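Local coordinates for protein alpha-1,2-mannosidase (Bacteroides thetaiotaomicron, PDB 2WW2) that hydrolyses alpha-mannosidic linkages with inversion of anomeric configuration, as a calcium-dependent member of glycoside hydrolase family 92, at residues A[384-389]-A[451-456]; A[411-416]-A[429-434]; A[423-428]-A[445-450]; A[492-497]-A[511-516]. All coordinates share one frame; numbering follows the deposited sequence.

Contact 1. Residues A[384-389]-A[451-456]; sequences SVSLLV and YAYADW
Ser386 on helix 383-393 meets the phenol end of Tyr453 on helix 444-465, and this pair forms the tight part of the contact. Ser386 OG lies 2.9 Å from Tyr453 OH, within bonding distance, but the serine proton has another acceptor in reach and the bond is not certain. The clearer polar partner of Tyr453 OH is Pro647 O, in a loop beyond both helices. Ser386 CB rests obliquely beside the ring, 3.8 Å from Tyr453 CE2. With its CG anti to the backbone N (chi1 168°), Tyr453 carries the ring off its own helix and across to the serine, where Phe527 meets it edge-to-face and the ring of Phe335 also packs.

Beside this pair, one residue away on each helix, the fit is looser. Val385 CG1 approaches Ala454 O at 4.0 Å, a plain van der Waals contact. The small alanine lets the backbones come close all the same, Val385 CA and Ala454 CA being 6.3 Å apart. Cys457 and Ile458 also touch the valine, and the whole interface is buried, with no solvent side. A leucine in place of Tyr453 would probably leave Pro647 O without its hydroxyl mate and open a gap where the ring now packs against Phe335 and Phe527. Such close helix-on-helix packing is typical of the (alpha/alpha)6 barrel expected for the family 92 catalytic domain, which belongs to the six-hairpin glycosidase clan.

Contact 2. Residues A[411-416]-A[429-434]; sequences QTQARH and YYDKLG
Where helix 401-413 runs out into a loop, Gln413 faces Asp431 on the short helix 427-433, at the surface of the catalytic domain. The two backbones stay well apart, with Gln413 CA and Asp431 CA separated by 8.8 Å, and the side chains span the gap. Gln413 is bent at chi2 (-69°), which swings its amide over to the aspartate. The amide and carboxylate planes are nearly coplanar, only 20° apart. As modelled, Gln413 OE1 is 2.9 Å from Asp431 OD2.

The other carboxylate oxygen works through solvent. A water lies 2.7 Å from Asp431 OD1 and 2.8 Å from Thr412 O, and can donate to both, thus joining the carboxylate to the last turn of helix 401-413; it has more acceptors nearby than protons, so neither bond need be permanently made. Asp431 OD1 also forms a salt bridge with Lys477.

Each segment also has bonds of its own. Arg415 grips His416 O side-on through two nitrogens, NE at 2.8 Å and NH2 at 3.0 Å from that single oxygen, which lies in the guanidinium plane, while NH1 reaches Asp425. Just past the end of helix 427-433, Gly434 N bonds to Tyr430 O at 2.9 Å, and its positive phi (91°) takes the chain out of the helix.

With no apolar packing between the segments, the link is wholly polar: it relies on one carboxylate, probably kept ionised by the nearby lysine, and on a water that could exchange.

Contact 3. Residues A[423-428]-A[445-450]; sequences GRDGFE and TAKTLE
Lys447 NZ donates to Asp425 OD2 at 2.7 Å, a short salt bridge and the one direct link between these segments. The ammonium takes the anti lone pair of that oxygen, on the side away from OD1. The lysine chain is extended beyond CG (chi2 167°), so its length carries the charge from helix 444-465 out to the loop, and the two side chains meet only at their charged ends. The pair shares its charges further: Lys447 NZ also bonds to Pro442 O, and Asp425 OD1 forms a salt bridge with Arg415. Flanked by two cations, the carboxylate is probably held firmly ionised.

Asp425 CG stands anti to the backbone N (chi1 -165°), which turns the carboxylate toward the lysine; behind it, Asp425 O accepts a bond from Tyr451 OH, on the same helix as the lysine. Residues Arg424 to Phe427 make a type II turn, closed by a weak bond of 3.2 Å from Phe427 N to Arg424 O. Gly426 supplies the positive phi (82°) at its third position and is also the N-cap of helix 427-433. Arg424, the first residue of the turn, forms a salt bridge to Asp455 and a cation-pi contact with Tyr430.

The bridge thus pins the turn that starts helix 427-433 to the first turn of helix 444-465, whose Ala446, Leu449 and Glu450 pack against Trp522 of helix 519-522.

Contact 4. Residues A[492-497]-A[511-516]; sequences MWTKDA and GGPFTE
Apolar packing carries this contact between two loop segments. Thr494 and Pro513 cross at about a right angle, Thr494 CB being 3.6 Å from Pro513 CB, while Thr494 CG2 lies 3.8 Å from Pro513 CG. Phe514 CE2 likewise comes to 4.1 Å from Trp493 CE3. Chi1 of -61° sets Phe514 CG beside its own backbone N and tilts the ring toward the tryptophan.

At the phenylalanine edge a carbonyl comes close: Met492 O lies near the ring plane, 3.6 Å from Phe514 CZ, and this oxygen takes its hydrogen bond from Ser519 OG. Trp493 NE1, for its part, bonds to Arg502 O, and Arg504 of a second subunit packs on this tryptophan.

Backbone bonding shapes the 511-516 side. Gly511 to Phe514 form a type II' turn, closed at 3.0 Å from Phe514 N to Gly511 O, with Gly512 in the second position at positive phi (63°).

An alanine in place of Phe514 would probably open a gap beside Trp493 and Met492 O, leaving the indole freer to shift. With no hydrogen bond passing between the segments, their hold on each other rests on shape and burial, and polar groups such as Met492 O and Trp493 NE1 bond outside them.

Contacts 1 and 4 are buried and contact 2 lies at the surface, with contact 3 between. Helix 444-465 serves contacts 1 and 3, and helix 427-433 contacts 2 and 3. Contact 4 is apolar packing, contact 1 adds a close hydroxyl pair, contact 3 is an ion pair whose aspartate has a second cation partner, and contact 2 relies on amide, carboxylate and water. Contacts 2 and 3, with centres about 7 Å apart, interlock along the chain, and the bond from Arg424 N to Ala414 O (2.9 Å) couples them. Contact 4 abuts contact 3 through Ala446 N and Pro513 O (3.1 Å), but does not touch contact 1, whose nearest atoms are about 9 Å away.

Contact 1. Residues A[384-389]-A[451-456]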
# COMPACT_ATOMS: atom_id res chain seq x y z
N SER A 384 9.30 7.82 -34.33
CA SER A 384 10.20 8.04 -35.45
C SER A 384 10.04 9.49 -35.96
O SER A 384 11.01 10.16 -36.34
CB SER A 384 9.88 7.07 -36.59
OG SER A 384 8.50 7.15 -36.94
N VAL A 385 8.79 9.94 -36.01
CA VAL A 385 8.49 11.28 -36.50
C VAL A 385 9.14 12.34 -35.62
O VAL A 385 9.69 13.34 -36.09
CB VAL A 385 6.96 11.48 -36.53
CG1 VAL A 385 6.63 12.92 -36.86
CG2 VAL A 385 6.33 10.49 -37.56
N SER A 386 9.11 12.11 -34.32
CA SER A 386 9.70 13.06 -33.39
C SER A 386 11.20 13.25 -33.64
O SER A 386 11.70 14.38 -33.64
CB SER A 386 9.45 12.61 -31.94
OG SER A 386 10.16 13.46 -31.04
N LEU A 387 11.93 12.16 -33.84
CA LEU A 387 13.37 12.28 -34.12
C LEU A 387 13.63 13.14 -35.35
O LEU A 387 14.51 14.00 -35.36
CB LEU A 387 14.00 10.91 -34.37
CG LEU A 387 14.55 10.19 -33.13
CD1 LEU A 387 13.41 9.85 -32.15
CD2 LEU A 387 15.29 8.92 -33.59
N LEU A 388 12.86 12.90 -36.40
CA LEU A 388 13.03 13.69 -37.61
C LEU A 388 12.68 15.16 -37.39
O LEU A 388 13.41 16.06 -37.81
CB LEU A 388 12.18 13.11 -38.76
CG LEU A 388 12.51 11.70 -39.28
CD1 LEU A 388 11.54 11.29 -40.41
CD2 LEU A 388 13.94 11.68 -39.80
N VAL A 389 11.55 15.42 -36.75
CA VAL A 389 11.07 16.81 -36.64
C VAL A 389 11.85 17.61 -35.59
O VAL A 389 12.20 18.78 -35.80
CB VAL A 389 9.57 16.84 -36.33
CG1 VAL A 389 9.12 18.29 -36.06
CG2 VAL A 389 8.79 16.22 -37.52
N TYR A 451 -0.20 9.25 -30.51
CA TYR A 451 -0.52 9.67 -31.87
C TYR A 451 -0.85 11.17 -31.98
O TYR A 451 -0.50 11.81 -32.98
CB TYR A 451 -1.70 8.88 -32.43
CG TYR A 451 -1.52 7.38 -32.53
CD1 TYR A 451 -0.26 6.78 -32.42
CD2 TYR A 451 -2.62 6.56 -32.74
CE1 TYR A 451 -0.12 5.40 -32.50
CE2 TYR A 451 -2.49 5.17 -32.84
CZ TYR A 451 -1.24 4.61 -32.72
OH TYR A 451 -1.10 3.24 -32.81
N ALA A 452 -1.56 11.71 -31.00
CA ALA A 452 -1.87 13.15 -31.01
C ALA A 452 -0.57 13.97 -31.02
O ALA A 452 -0.46 15.00 -31.70
CB ALA A 452 -2.74 13.52 -29.81
N TYR A 453 0.42 13.50 -30.28
CA TYR A 453 1.74 14.12 -30.27
C TYR A 453 2.47 14.00 -31.62
O TYR A 453 3.04 14.99 -32.14
CB TYR A 453 2.61 13.50 -29.16
CG TYR A 453 4.08 13.89 -29.28
CD1 TYR A 453 4.50 15.20 -29.10
CD2 TYR A 453 5.06 12.92 -29.58
CE1 TYR A 453 5.85 15.55 -29.20
CE2 TYR A 453 6.39 13.26 -29.70
CZ TYR A 453 6.78 14.57 -29.50
OH TYR A 453 8.10 14.91 -29.62
N ALA A 454 2.46 12.80 -32.20
CA ALA A 454 3.13 12.61 -33.48
C ALA A 454 2.44 13.46 -34.54
O ALA A 454 3.08 14.00 -35.43
CB ALA A 454 3.10 11.12 -33.89
N ASP A 455 1.12 13.56 -34.46
CA ASP A 455 0.40 14.36 -35.43
C ASP A 455 0.75 15.85 -35.27
O ASP A 455 0.88 16.58 -36.26
CB ASP A 455 -1.11 14.12 -35.32
CG ASP A 455 -1.50 12.74 -35.80
OD1 ASP A 455 -0.76 12.18 -36.66
OD2 ASP A 455 -2.55 12.21 -35.35
N TRP A 456 0.89 16.30 -34.03
CA TRP A 456 1.38 17.67 -33.80
C TRP A 456 2.78 17.84 -34.45
O TRP A 456 3.04 18.84 -35.13
CB TRP A 456 1.39 18.00 -32.29
CG TRP A 456 2.06 19.30 -31.97
CD1 TRP A 456 1.48 20.54 -31.92
CD2 TRP A 456 3.45 19.48 -31.68
NE1 TRP A 456 2.43 21.49 -31.61
CE2 TRP A 456 3.65 20.86 -31.45
CE3 TRP A 456 4.54 18.61 -31.57
CZ2 TRP A 456 4.89 21.40 -31.13
CZ3 TRP A 456 5.78 19.14 -31.25
CH2 TRP A 456 5.95 20.52 -31.05

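Contact 2. Residues A[411-416]-A[429-434]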
# COMPACT_ATOMS: atom_id res chain seq x y z
N GLN A 411 3.42 6.66 -42.24
CA GLN A 411 3.53 6.04 -40.93
C GLN A 411 2.21 6.19 -40.14
O GLN A 411 1.90 5.36 -39.27
CB GLN A 411 4.70 6.66 -40.15
CG GLN A 411 5.18 5.86 -38.94
CD GLN A 411 6.05 4.67 -39.32
OE1 GLN A 411 6.20 4.35 -40.51
NE2 GLN A 411 6.65 4.03 -38.32
N THR A 412 1.43 7.22 -40.44
CA THR A 412 0.19 7.46 -39.72
C THR A 412 -1.03 6.95 -40.49
O THR A 412 -2.14 6.98 -39.98
CB THR A 412 -0.05 8.97 -39.49
OG1 THR A 412 -0.36 9.59 -40.75
CG2 THR A 412 1.18 9.63 -38.87
N GLN A 413 -0.82 6.52 -41.73
CA GLN A 413 -1.94 6.14 -42.60
C GLN A 413 -1.85 4.70 -43.08
O GLN A 413 -2.55 4.30 -44.03
CB GLN A 413 -2.01 7.08 -43.80
CG GLN A 413 -2.30 8.52 -43.40
CD GLN A 413 -3.72 8.69 -42.87
OE1 GLN A 413 -3.93 9.05 -41.71
NE2 GLN A 413 -4.69 8.42 -43.71
N ALA A 414 -0.99 3.93 -42.43
CA ALA A 414 -0.82 2.52 -42.74
C ALA A 414 -0.22 1.81 -41.52
O ALA A 414 0.29 2.44 -40.61
CB ALA A 414 0.09 2.32 -43.94
N ARG A 415 -0.28 0.48 -41.54
CA ARG A 415 0.32 -0.33 -40.50
C ARG A 415 0.86 -1.60 -41.14
O ARG A 415 0.27 -2.14 -42.08
CB ARG A 415 -0.71 -0.70 -39.43
CG ARG A 415 -0.08 -1.04 -38.08
CD ARG A 415 -0.91 -2.07 -37.33
NE ARG A 415 -0.72 -3.42 -37.85
CZ ARG A 415 -1.27 -4.51 -37.32
NH1 ARG A 415 -2.04 -4.41 -36.24
NH2 ARG A 415 -1.03 -5.70 -37.86
N HIS A 416 1.98 -2.08 -40.62
CA HIS A 416 2.54 -3.34 -41.09
C HIS A 416 1.51 -4.45 -40.93
O HIS A 416 0.75 -4.48 -39.94
CB HIS A 416 3.81 -3.65 -40.28
CG HIS A 416 4.64 -4.76 -40.84
ND1 HIS A 416 4.31 -6.08 -40.68
CD2 HIS A 416 5.82 -4.74 -41.51
CE1 HIS A 416 5.23 -6.84 -41.25
NE2 HIS A 416 6.17 -6.04 -41.76
N TYR A 429 -9.67 3.67 -37.09
CA TYR A 429 -10.52 4.15 -36.00
C TYR A 429 -10.14 5.57 -35.60
O TYR A 429 -10.98 6.43 -35.41
CB TYR A 429 -10.35 3.27 -34.76
CG TYR A 429 -11.12 1.97 -34.75
CD1 TYR A 429 -12.50 1.94 -34.94
CD2 TYR A 429 -10.47 0.76 -34.51
CE1 TYR A 429 -13.19 0.75 -34.92
CE2 TYR A 429 -11.15 -0.43 -34.47
CZ TYR A 429 -12.51 -0.43 -34.69
OH TYR A 429 -13.19 -1.62 -34.65
N TYR A 430 -8.85 5.79 -35.38
CA TYR A 430 -8.37 7.10 -34.90
C TYR A 430 -8.80 8.23 -35.85
O TYR A 430 -9.25 9.29 -35.40
CB TYR A 430 -6.86 7.04 -34.77
CG TYR A 430 -6.16 8.32 -34.37
CD1 TYR A 430 -5.94 8.62 -33.04
CD2 TYR A 430 -5.70 9.22 -35.34
CE1 TYR A 430 -5.28 9.78 -32.66
CE2 TYR A 430 -5.02 10.39 -34.97
CZ TYR A 430 -4.82 10.66 -33.63
OH TYR A 430 -4.15 11.80 -33.21
N ASP A 431 -8.66 8.00 -37.15
CA ASP A 431 -9.02 9.01 -38.14
C ASP A 431 -10.53 9.26 -38.14
O ASP A 431 -10.99 10.39 -38.32
CB ASP A 431 -8.56 8.60 -39.55
CG ASP A 431 -7.04 8.78 -39.75
OD1 ASP A 431 -6.41 9.48 -38.95
OD2 ASP A 431 -6.50 8.22 -40.72
N LYS A 432 -11.30 8.20 -37.93
CA LYS A 432 -12.76 8.32 -37.96
C LYS A 432 -13.32 8.90 -36.67
O LYS A 432 -14.23 9.73 -36.69
CB LYS A 432 -13.39 6.95 -38.21
CG LYS A 432 -14.93 6.94 -38.20
N LEU A 433 -12.79 8.46 -35.54
CA LEU A 433 -13.41 8.72 -34.25
C LEU A 433 -12.74 9.82 -33.45
O LEU A 433 -13.35 10.38 -32.56
CB LEU A 433 -13.38 7.44 -33.39
CG LEU A 433 -14.08 6.18 -33.86
CD1 LEU A 433 -13.83 5.05 -32.86
CD2 LEU A 433 -15.59 6.44 -34.07
N GLY A 434 -11.47 10.11 -33.75
CA GLY A 434 -10.72 11.08 -32.95
C GLY A 434 -9.96 10.43 -31.80
O GLY A 434 -9.32 11.12 -30.98
O HOH W 1 -3.88 8.58 -38.40

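Contact 3. Residues A[423-428]-A[445-450]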
# COMPACT_ATOMS: atom_id res chain seq x y z
N GLY A 423 4.27 1.40 -38.24
CA GLY A 423 3.15 2.20 -38.75
C GLY A 423 2.24 2.56 -37.58
O GLY A 423 2.71 2.70 -36.45
N ARG A 424 0.94 2.67 -37.83
CA ARG A 424 0.01 3.16 -36.82
C ARG A 424 -1.13 2.19 -36.55
O ARG A 424 -2.14 2.16 -37.26
CB ARG A 424 -0.56 4.53 -37.23
CG ARG A 424 -1.52 5.13 -36.17
CD ARG A 424 -1.90 6.58 -36.53
NE ARG A 424 -0.83 7.51 -36.16
CZ ARG A 424 -1.00 8.81 -35.94
NH1 ARG A 424 -2.20 9.38 -36.09
NH2 ARG A 424 0.04 9.56 -35.59
N ASP A 425 -0.98 1.39 -35.50
CA ASP A 425 -2.04 0.46 -35.13
C ASP A 425 -3.31 1.25 -34.77
O ASP A 425 -3.27 2.18 -33.95
CB ASP A 425 -1.59 -0.38 -33.93
CG ASP A 425 -2.47 -1.60 -33.71
OD1 ASP A 425 -3.09 -2.08 -34.69
OD2 ASP A 425 -2.53 -2.08 -32.56
N GLY A 426 -4.42 0.88 -35.39
CA GLY A 426 -5.69 1.55 -35.14
C GLY A 426 -5.93 2.84 -35.90
O GLY A 426 -6.79 3.62 -35.53
N PHE A 427 -5.18 3.08 -36.98
CA PHE A 427 -5.25 4.40 -37.63
C PHE A 427 -6.63 4.66 -38.22
O PHE A 427 -7.09 5.81 -38.24
CB PHE A 427 -4.15 4.59 -38.68
CG PHE A 427 -4.34 3.78 -39.91
CD1 PHE A 427 -5.05 4.30 -40.98
CD2 PHE A 427 -3.81 2.51 -40.01
CE1 PHE A 427 -5.24 3.55 -42.12
CE2 PHE A 427 -3.99 1.76 -41.14
CZ PHE A 427 -4.70 2.28 -42.21
N GLU A 428 -7.29 3.61 -38.68
CA GLU A 428 -8.61 3.79 -39.29
C GLU A 428 -9.60 4.32 -38.26
O GLU A 428 -10.28 5.31 -38.51
CB GLU A 428 -9.11 2.49 -39.90
CG GLU A 428 -8.16 1.88 -40.91
CD GLU A 428 -7.30 0.75 -40.33
OE1 GLU A 428 -6.78 0.86 -39.17
OE2 GLU A 428 -7.14 -0.26 -41.06
N THR A 445 -5.65 3.85 -25.38
CA THR A 445 -5.59 5.21 -24.88
C THR A 445 -4.15 5.72 -24.94
O THR A 445 -3.89 6.85 -25.38
CB THR A 445 -6.18 5.31 -23.46
OG1 THR A 445 -7.59 5.08 -23.53
CG2 THR A 445 -5.94 6.70 -22.90
N ALA A 446 -3.21 4.88 -24.49
CA ALA A 446 -1.79 5.25 -24.59
C ALA A 446 -1.44 5.51 -26.07
O ALA A 446 -0.74 6.48 -26.38
CB ALA A 446 -0.90 4.17 -23.99
N LYS A 447 -1.95 4.68 -26.99
CA LYS A 447 -1.71 4.92 -28.41
C LYS A 447 -2.28 6.26 -28.88
O LYS A 447 -1.59 7.03 -29.57
CB LYS A 447 -2.25 3.77 -29.28
CG LYS A 447 -1.40 2.49 -29.15
CD LYS A 447 -2.11 1.26 -29.75
CE LYS A 447 -1.15 0.04 -29.75
NZ LYS A 447 -1.79 -1.24 -30.13
N THR A 448 -3.54 6.54 -28.52
CA THR A 448 -4.16 7.80 -28.91
C THR A 448 -3.29 8.97 -28.46
O THR A 448 -3.07 9.93 -29.22
CB THR A 448 -5.56 7.94 -28.26
OG1 THR A 448 -6.40 6.85 -28.66
CG2 THR A 448 -6.23 9.24 -28.69
N LEU A 449 -2.83 8.92 -27.22
CA LEU A 449 -2.01 10.01 -26.69
C LEU A 449 -0.67 10.16 -27.43
O LEU A 449 -0.22 11.27 -27.74
CB LEU A 449 -1.82 9.86 -25.17
CG LEU A 449 -3.13 9.96 -24.37
CD1 LEU A 449 -3.01 9.35 -22.95
CD2 LEU A 449 -3.66 11.40 -24.28
N GLU A 450 -0.02 9.04 -27.74
CA GLU A 450 1.22 9.09 -28.52
C GLU A 450 0.93 9.63 -29.94
O GLU A 450 1.73 10.39 -30.50
CB GLU A 450 1.84 7.68 -28.62
CG GLU A 450 2.29 7.08 -27.27
CD GLU A 450 3.65 7.58 -26.80
OE1 GLU A 450 4.39 8.15 -27.64
OE2 GLU A 450 4.00 7.42 -25.59

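Contact 4. Residues A[492-497]-A[511-516]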
# COMPACT_ATOMS: atom_id res chain seq x y z
N MET A 492 -7.59 10.67 -17.89
CA MET A 492 -7.73 10.00 -19.18
C MET A 492 -8.34 8.61 -18.93
O MET A 492 -8.03 7.96 -17.93
CB MET A 492 -6.36 9.87 -19.87
CG MET A 492 -5.78 11.21 -20.31
SD MET A 492 -6.79 12.01 -21.59
CE MET A 492 -5.90 13.58 -21.74
N TRP A 493 -9.21 8.18 -19.84
CA TRP A 493 -9.82 6.84 -19.72
C TRP A 493 -9.93 6.29 -21.14
O TRP A 493 -9.10 6.62 -21.98
CB TRP A 493 -11.18 6.93 -19.01
CG TRP A 493 -11.77 5.66 -18.50
CD1 TRP A 493 -13.06 5.25 -18.67
CD2 TRP A 493 -11.14 4.67 -17.67
NE1 TRP A 493 -13.27 4.05 -18.03
CE2 TRP A 493 -12.11 3.67 -17.41
CE3 TRP A 493 -9.85 4.51 -17.15
CZ2 TRP A 493 -11.83 2.53 -16.65
CZ3 TRP A 493 -9.57 3.37 -16.38
CH2 TRP A 493 -10.56 2.40 -16.14
N THR A 494 -10.94 5.47 -21.40
CA THR A 494 -11.05 4.82 -22.70
C THR A 494 -12.51 4.68 -23.11
O THR A 494 -13.39 4.62 -22.24
CB THR A 494 -10.38 3.44 -22.70
OG1 THR A 494 -10.44 2.87 -24.02
CG2 THR A 494 -11.10 2.49 -21.72
N LYS A 495 -12.76 4.63 -24.41
CA LYS A 495 -14.10 4.38 -24.95
C LYS A 495 -14.03 3.26 -25.98
O LYS A 495 -12.99 3.06 -26.60
CB LYS A 495 -14.64 5.62 -25.68
CG LYS A 495 -14.90 6.86 -24.84
CD LYS A 495 -15.10 8.06 -25.77
CE LYS A 495 -15.51 9.30 -25.02
NZ LYS A 495 -15.30 10.54 -25.85
N ASP A 496 -15.13 2.53 -26.17
CA ASP A 496 -15.21 1.56 -27.26
C ASP A 496 -15.51 2.27 -28.59
O ASP A 496 -15.57 3.49 -28.63
CB ASP A 496 -16.23 0.46 -26.95
CG ASP A 496 -17.66 0.97 -26.89
OD1 ASP A 496 -17.92 2.10 -27.37
OD2 ASP A 496 -18.53 0.23 -26.37
N ALA A 497 -15.67 1.52 -29.67
CA ALA A 497 -15.87 2.14 -30.99
C ALA A 497 -17.22 2.85 -31.10
O ALA A 497 -17.44 3.65 -32.01
CB ALA A 497 -15.71 1.09 -32.11
N GLY A 511 -2.71 -1.55 -17.45
CA GLY A 511 -2.99 -2.46 -18.55
C GLY A 511 -4.21 -1.99 -19.31
O GLY A 511 -4.57 -0.83 -19.21
N GLY A 512 -4.82 -2.90 -20.06
CA GLY A 512 -6.02 -2.58 -20.84
C GLY A 512 -5.70 -1.53 -21.89
O GLY A 512 -4.86 -1.75 -22.78
N PRO A 513 -6.35 -0.37 -21.80
CA PRO A 513 -6.12 0.73 -22.75
C PRO A 513 -4.81 1.47 -22.48
O PRO A 513 -4.43 2.36 -23.26
CB PRO A 513 -7.28 1.69 -22.45
CG PRO A 513 -7.51 1.48 -20.96
CD PRO A 513 -7.37 -0.02 -20.79
N PHE A 514 -4.12 1.11 -21.40
CA PHE A 514 -2.86 1.75 -21.08
C PHE A 514 -1.68 0.82 -21.30
O PHE A 514 -1.84 -0.39 -21.34
CB PHE A 514 -2.85 2.30 -19.65
CG PHE A 514 -3.91 3.33 -19.40
CD1 PHE A 514 -3.80 4.60 -19.95
CD2 PHE A 514 -5.04 3.02 -18.65
CE1 PHE A 514 -4.81 5.56 -19.74
CE2 PHE A 514 -6.04 3.98 -18.43
CZ PHE A 514 -5.92 5.24 -18.97
N THR A 515 -0.50 1.43 -21.42
CA THR A 515 0.75 0.76 -21.71
C THR A 515 1.70 1.02 -20.55
O THR A 515 2.04 2.16 -20.29
CB THR A 515 1.39 1.38 -22.99
OG1 THR A 515 0.65 0.96 -24.14
CG2 THR A 515 2.83 1.00 -23.15
N GLU A 516 2.12 -0.02 -19.84
CA GLU A 516 3.17 0.15 -18.82
C GLU A 516 2.81 1.18 -17.75
O GLU A 516 3.69 1.87 -17.23
CB GLU A 516 4.46 0.58 -19.50
CG GLU A 516 4.97 -0.44 -20.50
CD GLU A 516 5.90 -1.41 -19.84
OE1 GLU A 516 7.06 -1.01 -19.60
OE2 GLU A 516 5.47 -2.55 -19.57